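Local coordinates for protein hydroxylacyl-CoA dehydrogenase (Streptomyces coelicolor, PDB 5BKA) that is named a hydroxylacyl-CoA dehydrogenase but belongs to the SnoaL-like, NTF2-type family, and probably acts in biosynthesis of the polyketide actinorhodin, at residues G19-K24 / A34-E39; R28-Y33 / D64-F69; A84-Q87 / I93-T96; T103-A106 / P111-G114. All coordinates share one frame; numbering follows the deposited sequence.

Interaction 1 (G19-K24 / A34-E39); sequences GHQMQK and AATFTE
Gln21 and Thr36 meet as an extended arm and a short hydroxyl stub. The glutamine starts from helix 10-26, on the side toward segment 34-39, with CG anti to its backbone N (chi1 178°) and stays straight through CD, so the amide is carried clear of its own helix. NE2 then donates to Thr36 OG1 at 2.6 Å, with an N-H...O angle of 147°; the acceptor stands about 20° out of the amide plane, so the bond is short yet somewhat bent. The arm slants past the hydroxyl as well, with Gln21 CG 3.5 Å from Thr36 OG1. Beyond this bond, NE2 lies obliquely to the Phe37 ring, 4.0 Å from Phe37 CE1. The place is a joint of the NTF2-like fold: helix 30-35 ends here and the chain passes into the short strand 37-38, a turn closed by the backbone bond from Phe37 N to Ala34 O at 3.0 Å. Thr36 OG1 is held twice, since it receives the glutamine N-H and also bonds to Tyr33 O one turn back in the helix. At the other end of the amide, Gln21 OE1 is bonded to Arg136 of strand 132-140, which together with Thr36 fixes the rotation of the group. With an alanine here the amide would be gone, which would probably leave Thr36 OG1 without this donor, Arg136 short of an acceptor and a gap beside Phe37. On the same helix, Gln23 turns elsewhere and bonds His82 and Thr96 of the second subunit.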
loop_
_atom_site.group_PDB
_atom_site.type_symbol
_atom_site.label_atom_id
_atom_site.label_comp_id
_atom_site.label_asym_id
_atom_site.label_seq_id
_atom_site.Cartn_x
_atom_site.Cartn_y
_atom_site.Cartn_z
ATOM N N GLY B 19 6.462 7.056 3.134
ATOM C CA GLY B 19 6.543 7.138 1.683
ATOM C C GLY B 19 7.851 7.741 1.208
ATOM O O GLY B 19 8.523 7.187 0.335
ATOM N N HIS B 20 8.228 8.887 1.780
ATOM C CA HIS B 20 9.508 9.503 1.442
ATOM C C HIS B 20 10.676 8.644 1.910
ATOM O O HIS B 20 11.678 8.506 1.197
ATOM C CB HIS B 20 9.594 10.900 2.055
ATOM C CG HIS B 20 8.713 11.912 1.388
ATOM N ND1 HIS B 20 9.153 12.725 0.366
ATOM C CD2 HIS B 20 7.417 12.242 1.601
ATOM C CE1 HIS B 20 8.167 13.512 -0.023
ATOM N NE2 HIS B 20 7.101 13.238 0.709
ATOM N N GLN B 21 10.565 8.065 3.108
ATOM C CA GLN B 21 11.670 7.304 3.686
ATOM C C GLN B 21 12.033 6.103 2.819
ATOM O O GLN B 21 13.205 5.899 2.481
ATOM C CB GLN B 21 11.300 6.864 5.104
ATOM C CG GLN B 21 12.345 6.023 5.814
ATOM C CD GLN B 21 11.911 5.625 7.213
ATOM O OE1 GLN B 21 10.830 5.069 7.406
ATOM N NE2 GLN B 21 12.751 5.915 8.200
HETATM N N MSE B 22 11.040 5.300 2.443
HETATM C CA MSE B 22 11.282 4.076 1.679
HETATM C C MSE B 22 11.754 4.357 0.255
HETATM O O MSE B 22 12.550 3.602 -0.301
HETATM C CB MSE B 22 10.020 3.215 1.630
HETATM C CG MSE B 22 9.701 2.495 2.923
HETATM SE SE MSE B 22 11.286 1.882 3.862
HETATM C CE MSE B 22 10.881 2.665 5.564
ATOM N N GLN B 23 11.243 5.437 -0.340
ATOM C CA GLN B 23 11.670 5.794 -1.688
ATOM C C GLN B 23 13.139 6.196 -1.718
ATOM O O GLN B 23 13.829 5.943 -2.711
ATOM C CB GLN B 23 10.790 6.917 -2.239
ATOM C CG GLN B 23 9.418 6.445 -2.701
ATOM C CD GLN B 23 8.663 7.504 -3.480
ATOM O OE1 GLN B 23 9.263 8.369 -4.117
ATOM N NE2 GLN B 23 7.337 7.438 -3.435
ATOM N N LYS B 24 13.626 6.824 -0.647
ATOM C CA LYS B 24 15.057 7.079 -0.515
ATOM C C LYS B 24 15.843 5.775 -0.431
ATOM O O LYS B 24 16.825 5.583 -1.158
ATOM C CB LYS B 24 15.317 7.961 0.707
ATOM C CG LYS B 24 14.755 9.368 0.555
ATOM C CD LYS B 24 15.065 10.246 1.752
ATOM C CE LYS B 24 14.513 11.648 1.546
ATOM N NZ LYS B 24 14.948 12.585 2.612
ATOM N N ALA B 34 19.036 7.163 6.399
ATOM C CA ALA B 34 19.532 7.258 7.769
ATOM C C ALA B 34 19.190 8.603 8.396
ATOM O O ALA B 34 19.062 8.700 9.622
ATOM C CB ALA B 34 21.044 7.026 7.799
ATOM N N ALA B 35 19.050 9.650 7.578
ATOM C CA ALA B 35 18.704 10.967 8.098
ATOM C C ALA B 35 17.288 11.023 8.659
ATOM O O ALA B 35 16.973 11.951 9.412
ATOM C CB ALA B 35 18.875 12.025 7.008
ATOM N N THR B 36 16.429 10.063 8.314
ATOM C CA THR B 36 15.102 9.985 8.911
ATOM C C THR B 36 15.118 9.328 10.285
ATOM O O THR B 36 14.071 9.262 10.937
ATOM C CB THR B 36 14.144 9.225 7.988
ATOM O OG1 THR B 36 14.507 7.839 7.953
ATOM C CG2 THR B 36 14.194 9.793 6.577
ATOM N N PHE B 37 16.276 8.856 10.731
ATOM C CA PHE B 37 16.484 8.319 12.067
ATOM C C PHE B 37 17.032 9.397 12.993
ATOM O O PHE B 37 17.567 10.417 12.554
ATOM C CB PHE B 37 17.472 7.149 12.039
ATOM C CG PHE B 37 16.879 5.847 11.593
ATOM C CD1 PHE B 37 16.595 5.619 10.257
ATOM C CD2 PHE B 37 16.636 4.835 12.506
ATOM C CE1 PHE B 37 16.062 4.413 9.844
ATOM C CE2 PHE B 37 16.104 3.626 12.100
ATOM C CZ PHE B 37 15.819 3.414 10.767
ATOM N N THR B 38 16.896 9.153 14.293
ATOM C CA THR B 38 17.630 9.954 15.259
ATOM C C THR B 38 19.125 9.684 15.105
ATOM O O THR B 38 19.543 8.678 14.524
ATOM C CB THR B 38 17.183 9.637 16.687
ATOM O OG1 THR B 38 17.154 8.217 16.879
ATOM C CG2 THR B 38 15.800 10.209 16.956
ATOM N N GLU B 39 19.940 10.602 15.632
ATOM C CA GLU B 39 21.383 10.457 15.479
ATOM C C GLU B 39 21.932 9.271 16.261
ATOM O O GLU B 39 23.011 8.772 15.929
ATOM C CB GLU B 39 22.099 11.744 15.895
ATOM C CG GLU B 39 22.249 12.741 14.756
ATOM C CD GLU B 39 23.557 12.572 14.002
ATOM O OE1 GLU B 39 24.271 11.583 14.265
ATOM O OE2 GLU B 39 23.866 13.423 13.140
#

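Interaction 2 (R28-Y33 / D64-F69); sequences RDFAGY and DFHRKF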
loop_
_atom_site.group_PDB
_atom_site.type_symbol
_atom_site.label_atom_id
_atom_site.label_comp_id
_atom_site.label_asym_id
_atom_site.label_seq_id
_atom_site.Cartn_x
_atom_site.Cartn_y
_atom_site.Cartn_z
ATOM N N ARG B 28 18.616 4.025 -3.383
ATOM C CA ARG B 28 20.000 4.033 -2.914
ATOM C C ARG B 28 20.426 5.355 -2.295
ATOM O O ARG B 28 21.595 5.741 -2.414
ATOM C CB ARG B 28 20.988 3.730 -4.026
ATOM C CG ARG B 28 21.300 2.340 -4.345
ATOM C CD ARG B 28 21.224 2.024 -5.794
ATOM N NE ARG B 28 22.179 2.902 -6.479
ATOM C CZ ARG B 28 22.945 2.570 -7.514
ATOM N NH1 ARG B 28 23.241 1.273 -7.752
ATOM N NH2 ARG B 28 23.664 3.510 -8.100
ATOM N N ASP B 29 19.498 6.055 -1.650
ATOM C CA ASP B 29 19.844 7.221 -0.846
ATOM C C ASP B 29 19.995 6.775 0.605
ATOM O O ASP B 29 19.160 7.054 1.460
ATOM C CB ASP B 29 18.785 8.299 -1.004
ATOM C CG ASP B 29 19.115 9.565 -0.249
ATOM O OD1 ASP B 29 20.269 9.721 0.196
ATOM O OD2 ASP B 29 18.208 10.410 -0.119
ATOM N N PHE B 30 21.073 6.030 0.861
ATOM C CA PHE B 30 21.251 5.434 2.183
ATOM C C PHE B 30 21.480 6.495 3.255
ATOM O O PHE B 30 21.019 6.346 4.392
ATOM C CB PHE B 30 22.401 4.429 2.149
ATOM C CG PHE B 30 22.179 3.304 1.188
ATOM C CD1 PHE B 30 20.949 2.669 1.125
ATOM C CD2 PHE B 30 23.182 2.896 0.331
ATOM C CE1 PHE B 30 20.729 1.637 0.232
ATOM C CE2 PHE B 30 22.970 1.867 -0.564
ATOM C CZ PHE B 30 21.743 1.236 -0.615
ATOM N N ALA B 31 22.193 7.574 2.916
ATOM C CA ALA B 31 22.384 8.662 3.870
ATOM C C ALA B 31 21.075 9.399 4.137
ATOM O O ALA B 31 20.765 9.733 5.287
ATOM C CB ALA B 31 23.452 9.627 3.357
ATOM N N GLY B 32 20.296 9.664 3.086
ATOM C CA GLY B 32 18.992 10.277 3.281
ATOM C C GLY B 32 18.061 9.410 4.105
ATOM O O GLY B 32 17.300 9.912 4.935
ATOM N N TYR B 33 18.110 8.093 3.886
ATOM C CA TYR B 33 17.302 7.176 4.684
ATOM C C TYR B 33 17.726 7.217 6.147
ATOM O O TYR B 33 16.883 7.295 7.049
ATOM C CB TYR B 33 17.418 5.760 4.121
ATOM C CG TYR B 33 16.775 4.684 4.969
ATOM C CD1 TYR B 33 15.413 4.426 4.885
ATOM C CD2 TYR B 33 17.533 3.918 5.845
ATOM C CE1 TYR B 33 14.824 3.436 5.655
ATOM C CE2 TYR B 33 16.954 2.928 6.617
ATOM C CZ TYR B 33 15.601 2.691 6.519
ATOM O OH TYR B 33 15.023 1.707 7.286
ATOM N N ASP B 64 26.469 -2.664 2.979
ATOM C CA ASP B 64 26.954 -4.043 2.989
ATOM C C ASP B 64 25.902 -5.005 2.445
ATOM O O ASP B 64 26.181 -5.799 1.539
ATOM C CB ASP B 64 27.376 -4.457 4.400
ATOM C CG ASP B 64 28.175 -5.749 4.404
ATOM O OD1 ASP B 64 27.579 -6.820 4.174
ATOM O OD2 ASP B 64 29.400 -5.693 4.630
ATOM N N PHE B 65 24.683 -4.947 2.985
ATOM C CA PHE B 65 23.598 -5.769 2.464
ATOM C C PHE B 65 23.246 -5.407 1.027
ATOM O O PHE B 65 22.504 -6.147 0.372
ATOM C CB PHE B 65 22.357 -5.632 3.352
ATOM C CG PHE B 65 22.439 -6.402 4.646
ATOM C CD1 PHE B 65 22.172 -5.777 5.854
ATOM C CD2 PHE B 65 22.774 -7.748 4.653
ATOM C CE1 PHE B 65 22.245 -6.475 7.046
ATOM C CE2 PHE B 65 22.845 -8.453 5.843
ATOM C CZ PHE B 65 22.581 -7.815 7.040
ATOM N N HIS B 66 23.759 -4.281 0.524
ATOM C CA HIS B 66 23.467 -3.873 -0.843
ATOM C C HIS B 66 24.432 -4.473 -1.855
ATOM O O HIS B 66 24.071 -4.608 -3.030
ATOM C CB HIS B 66 23.494 -2.350 -0.951
ATOM C CG HIS B 66 23.097 -1.835 -2.297
ATOM N ND1 HIS B 66 21.789 -1.821 -2.730
ATOM C CD2 HIS B 66 23.838 -1.334 -3.314
ATOM C CE1 HIS B 66 21.741 -1.322 -3.952
ATOM N NE2 HIS B 66 22.970 -1.020 -4.329
ATOM N N ARG B 67 25.648 -4.833 -1.424
ATOM C CA ARG B 67 26.645 -5.347 -2.359
ATOM C C ARG B 67 26.142 -6.583 -3.095
ATOM O O ARG B 67 26.475 -6.795 -4.267
ATOM C CB ARG B 67 27.948 -5.649 -1.621
ATOM N N LYS B 68 25.328 -7.408 -2.426
ATOM C CA LYS B 68 24.714 -8.558 -3.074
ATOM C C LYS B 68 23.899 -8.161 -4.295
ATOM O O LYS B 68 23.575 -9.025 -5.113
ATOM C CB LYS B 68 23.823 -9.303 -2.078
ATOM C CG LYS B 68 24.520 -9.733 -0.801
ATOM C CD LYS B 68 24.171 -8.808 0.353
ATOM C CE LYS B 68 24.232 -9.524 1.690
ATOM N NZ LYS B 68 25.617 -9.566 2.235
ATOM N N PHE B 69 23.559 -6.882 -4.433
ATOM C CA PHE B 69 22.753 -6.406 -5.552
ATOM C C PHE B 69 23.542 -5.478 -6.465
ATOM O O PHE B 69 23.861 -4.352 -6.085
ATOM C CB PHE B 69 21.494 -5.696 -5.027
ATOM C CG PHE B 69 20.727 -6.503 -4.007
ATOM C CD1 PHE B 69 20.230 -7.757 -4.341
ATOM C CD2 PHE B 69 20.493 -6.017 -2.730
ATOM C CE1 PHE B 69 19.517 -8.519 -3.404
ATOM C CE2 PHE B 69 19.794 -6.772 -1.818
ATOM C CZ PHE B 69 19.311 -8.019 -2.160
#
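His66 reaches toward Phe30 and Arg28, its CG anti to the backbone N (chi1 -175°), which carries the imidazole out toward segment 28-33. Contact begins at the root of the side chain, where His66 CB is 4.0 Å from Phe30 CZ. One atom further, His66 CG lies 3.8 Å from the same CZ, and His66 ND1 comes slightly nearer, at 3.7 Å from it. The phenyl thus brings its edge against one face of the imidazole, a T-shaped stack with ring centroids 5.2 Å apart and planes at 67°. Toward the tip the partner changes: His66 CE1 sits 3.7 Å from Arg28 CG, and His66 NE2 is 3.8 Å from Arg28 CD. The aliphatic part of the arginine therefore does the touching, while its guanidinium stands steeply to the ring, the planes 82° apart.

Both partners of the histidine belong to the corner between two helices of the NTF2-like fold. Arg28, with positive phi, is the C-prime residue of the Schellman motif that ends helix 10-26, and Asp29 is the N-cap of helix 30-35, its OD1 accepting from Gly32 N at 2.9 Å. The opposite face of the imidazole is approached by Phe69 O, 3.8 Å above the ring plane and toward its rim. Phe30 also packs on Leu62 of helix 54-67, and the Phe69 side chain rests on Ile74 and Arg76 of strand 74-87.

Interaction 3 (A84-Q87 / I93-T96); sequences ALSQ and ITAT
Leu85 and Ile93 are brought together by their first torsions. In Leu85, CG lies anti to the carbonyl carbon (chi1 -51°), and the next torsion carries CD1 onward while CD2 bends over the neighbouring strand. In Ile93 the setting of chi1 near -57° places CG2 anti to the backbone N, where it faces that methyl. Leu85 CD2 consequently lies between two partners, 3.7 Å from Ala95 CB and 4.0 Å from Ile93 CG2. Further along the same face, Gln87 CG passes Ile93 CD1 more loosely, at 4.4 Å.

The frame beneath is an antiparallel hairpin, its strand segments 4.7 Å apart at closest approach and their directions 160° from each other. Ala84 and Thr96 form a hydrogen-bonded pair: Ala84 N gives to Thr96 O at 3.0 Å, and Thr96 N returns a bond to Ala84 O at 3.2 Å. Nearer the turn, Thr94 N reaches Ser86 O at 2.9 Å, whereas the return bond from Ser86 N to Thr94 O is weak, at 3.3 Å. The hydroxyls of Ser86 and Thr94 share the face of Ala84 and Thr96, but they are modelled too close together for their positions to be trusted.

Strand 74-87 is outermost in the sheet of this chain, while Ile93 and Ala95 continue it by backbone bonds to Leu123 and Asp121 of strand 112-124. Leu85 packs on Leu10, Tyr11 and Val14 of helix 10-26, and from the third subunit Gln23 bonds Thr96 O.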
loop_
_atom_site.group_PDB
_atom_site.type_symbol
_atom_site.label_atom_id
_atom_site.label_comp_id
_atom_site.label_asym_id
_atom_site.label_seq_id
_atom_site.Cartn_x
_atom_site.Cartn_y
_atom_site.Cartn_z
ATOM N N ALA B 84 -0.082 0.630 12.129
ATOM C CA ALA B 84 -0.889 0.753 13.339
ATOM C C ALA B 84 -0.096 1.547 14.364
ATOM O O ALA B 84 1.015 1.151 14.732
ATOM C CB ALA B 84 -1.271 -0.623 13.893
ATOM N N LEU B 85 -0.663 2.660 14.823
ATOM C CA LEU B 85 0.012 3.589 15.715
ATOM C C LEU B 85 -0.589 3.567 17.114
ATOM O O LEU B 85 -1.745 3.191 17.319
ATOM C CB LEU B 85 -0.048 5.017 15.163
ATOM C CG LEU B 85 0.393 5.247 13.719
ATOM C CD1 LEU B 85 0.128 6.689 13.319
ATOM C CD2 LEU B 85 1.862 4.903 13.549
ATOM N N SER B 86 0.232 3.973 18.078
ATOM C CA SER B 86 -0.159 4.074 19.477
ATOM C C SER B 86 0.849 4.977 20.173
ATOM O O SER B 86 2.014 5.056 19.766
ATOM C CB SER B 86 -0.232 2.706 20.164
ATOM O OG SER B 86 1.030 2.066 20.159
ATOM N N GLN B 87 0.386 5.669 21.214
ATOM C CA GLN B 87 1.216 6.617 21.946
ATOM C C GLN B 87 1.870 5.932 23.138
ATOM O O GLN B 87 1.181 5.302 23.947
ATOM C CB GLN B 87 0.392 7.813 22.419
ATOM C CG GLN B 87 1.230 8.983 22.925
ATOM C CD GLN B 87 0.379 10.189 23.264
ATOM O OE1 GLN B 87 0.759 11.325 22.994
ATOM N NE2 GLN B 87 -0.777 9.945 23.873
ATOM N N ILE B 93 5.902 7.412 19.550
ATOM C CA ILE B 93 4.866 6.764 18.754
ATOM C C ILE B 93 5.377 5.383 18.379
ATOM O O ILE B 93 6.422 5.254 17.728
ATOM C CB ILE B 93 4.510 7.580 17.506
ATOM C CG1 ILE B 93 4.059 8.991 17.906
ATOM C CG2 ILE B 93 3.423 6.878 16.699
ATOM C CD1 ILE B 93 2.896 9.013 18.878
ATOM N N THR B 94 4.656 4.352 18.812
ATOM C CA THR B 94 4.981 2.976 18.468
ATOM C C THR B 94 4.326 2.695 17.117
ATOM O O THR B 94 3.119 2.908 16.962
ATOM C CB THR B 94 4.397 2.029 19.515
ATOM O OG1 THR B 94 3.095 2.521 19.893
ATOM C CG2 THR B 94 5.244 2.155 20.791
ATOM N N ALA B 95 5.089 2.227 16.139
ATOM C CA ALA B 95 4.475 1.888 14.862
ATOM C C ALA B 95 4.798 0.451 14.483
ATOM O O ALA B 95 5.949 0.013 14.596
ATOM C CB ALA B 95 4.923 2.843 13.753
ATOM N N THR B 96 3.775 -0.280 14.044
ATOM C CA THR B 96 3.936 -1.634 13.527
ATOM C C THR B 96 3.299 -1.705 12.147
ATOM O O THR B 96 2.118 -1.381 11.990
ATOM C CB THR B 96 3.299 -2.670 14.458
ATOM O OG1 THR B 96 3.913 -2.600 15.749
ATOM C CG2 THR B 96 3.484 -4.072 13.892
#

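Interaction 4 (T103-A106 / P111-G114); sequences TVHA and PEFG
Thr103 and Glu112 pair across an antiparallel beta hairpin made by strands 93-105 and 112-124, part of the curved sheet of the NTF2-like fold. Their backbones form a hydrogen-bonded pair: Thr103 N gives to Glu112 O at 2.9 Å, and Glu112 N gives to Thr103 O at 3.1 Å.

The polar side-chain contact is a histidine-carboxylate bond. His105 NE2 donates to Glu112 OE1 at 2.9 Å with an N-H...O angle of 155°. The two flat groups stand nearly upright to one another, their planes 83° apart, and the N-H comes to OE1 from well above the carboxylate plane, 65° out of it. The stem of the glutamate also lies along the ring edge, with Glu112 CG 3.6 Å from His105 CD2. A phenylalanine in place of His105 would lack the N-H and would probably leave the carboxylate without this mate and freer to swing.

Apolar contact is modest: the side chains of Val104 and Pro111 lie side by side and point the same way, with Val104 CG2 4.0 Å from Pro111 CB. Phe113 turns from the hairpin partner into the trimer interface, where its ring meets Phe113 of the second and third subunits edge to face.

The last kind is water-mediated. One water bridges the strands, within hydrogen-bonding distance of Thr103 OG1 (2.8 Å), Glu112 O (2.8 Å) and Gly114 O (2.7 Å).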
loop_
_atom_site.group_PDB
_atom_site.type_symbol
_atom_site.label_atom_id
_atom_site.label_comp_id
_atom_site.label_asym_id
_atom_site.label_seq_id
_atom_site.Cartn_x
_atom_site.Cartn_y
_atom_site.Cartn_z
ATOM N N THR B 103 12.038 -7.775 -5.364
ATOM C CA THR B 103 13.320 -7.742 -6.061
ATOM C C THR B 103 13.033 -7.832 -7.553
ATOM O O THR B 103 12.591 -8.877 -8.044
ATOM C CB THR B 103 14.234 -8.876 -5.597
ATOM O OG1 THR B 103 14.458 -8.758 -4.186
ATOM C CG2 THR B 103 15.572 -8.819 -6.323
ATOM N N VAL B 104 13.284 -6.741 -8.272
ATOM C CA VAL B 104 12.974 -6.646 -9.692
ATOM C C VAL B 104 14.262 -6.845 -10.475
ATOM O O VAL B 104 15.234 -6.102 -10.291
ATOM C CB VAL B 104 12.323 -5.300 -10.039
ATOM C CG1 VAL B 104 12.015 -5.235 -11.524
ATOM C CG2 VAL B 104 11.061 -5.095 -9.214
ATOM N N HIS B 105 14.271 -7.847 -11.345
ATOM C CA HIS B 105 15.433 -8.152 -12.162
ATOM C C HIS B 105 15.307 -7.519 -13.541
ATOM O O HIS B 105 14.207 -7.430 -14.093
ATOM C CB HIS B 105 15.630 -9.661 -12.265
ATOM C CG HIS B 105 15.841 -10.308 -10.935
ATOM N ND1 HIS B 105 17.033 -10.218 -10.250
ATOM C CD2 HIS B 105 15.009 -11.035 -10.154
ATOM C CE1 HIS B 105 16.928 -10.868 -9.105
ATOM N NE2 HIS B 105 15.713 -11.379 -9.025
ATOM N N ALA B 106 16.440 -7.069 -14.082
ATOM C CA ALA B 106 16.466 -6.439 -15.398
ATOM C C ALA B 106 15.794 -7.317 -16.446
ATOM O O ALA B 106 16.096 -8.506 -16.565
ATOM C CB ALA B 106 17.914 -6.144 -15.804
ATOM N N PRO B 111 8.368 -9.630 -10.636
ATOM C CA PRO B 111 9.328 -9.542 -9.543
ATOM C C PRO B 111 9.298 -10.825 -8.753
ATOM O O PRO B 111 8.333 -11.585 -8.765
ATOM C CB PRO B 111 8.820 -8.373 -8.689
ATOM C CG PRO B 111 7.652 -7.797 -9.420
ATOM C CD PRO B 111 7.152 -8.889 -10.316
ATOM N N GLU B 112 10.396 -11.096 -8.098
ATOM C CA GLU B 112 10.392 -12.119 -7.068
ATOM C C GLU B 112 10.251 -11.471 -5.690
ATOM O O GLU B 112 10.800 -10.395 -5.431
ATOM C CB GLU B 112 11.576 -13.093 -7.233
ATOM C CG GLU B 112 12.845 -12.625 -7.786
ATOM C CD GLU B 112 13.909 -13.708 -7.870
ATOM O OE1 GLU B 112 14.996 -13.601 -7.267
ATOM O OE2 GLU B 112 13.593 -14.670 -8.525
ATOM N N PHE B 113 9.488 -12.132 -4.816
ATOM C CA PHE B 113 8.995 -11.585 -3.556
ATOM C C PHE B 113 9.643 -12.237 -2.336
ATOM O O PHE B 113 10.093 -13.385 -2.383
ATOM C CB PHE B 113 7.475 -11.775 -3.458
ATOM C CG PHE B 113 6.695 -11.076 -4.539
ATOM C CD1 PHE B 113 6.233 -9.791 -4.341
ATOM C CD2 PHE B 113 6.430 -11.700 -5.752
ATOM C CE1 PHE B 113 5.518 -9.134 -5.316
ATOM C CE2 PHE B 113 5.711 -11.040 -6.747
ATOM C CZ PHE B 113 5.255 -9.753 -6.522
ATOM N N GLY B 114 9.680 -11.497 -1.231
ATOM C CA GLY B 114 10.252 -12.001 -0.007
ATOM C C GLY B 114 11.459 -11.177 0.390
ATOM O O GLY B 114 12.195 -10.672 -0.460
HETATM O O HOH W 1 12.376 -10.365 -3.138
#

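How the interactions relate
Along the chain, interactions 1 and 2 interlock, their segments alternating, and interactions 3 and 4 follow in series. The first two share helix 30-35 and touch one another, most closely where Asp29 N meets Lys24 O, with centres about 12 Å apart; together they tie helix 30-35 to helix 10-26 on one side and to helix 54-67 on the other. Interactions 3 and 4 lie in the sheet, at the two ends of strand 93-105, about 30 Å between centres and on opposite sides of the chain's centre. Interactions 1, 3 and 4 each reach a neighbouring subunit, so the trimer is built from both layers, whereas interaction 2 touches no other chain of the assembly.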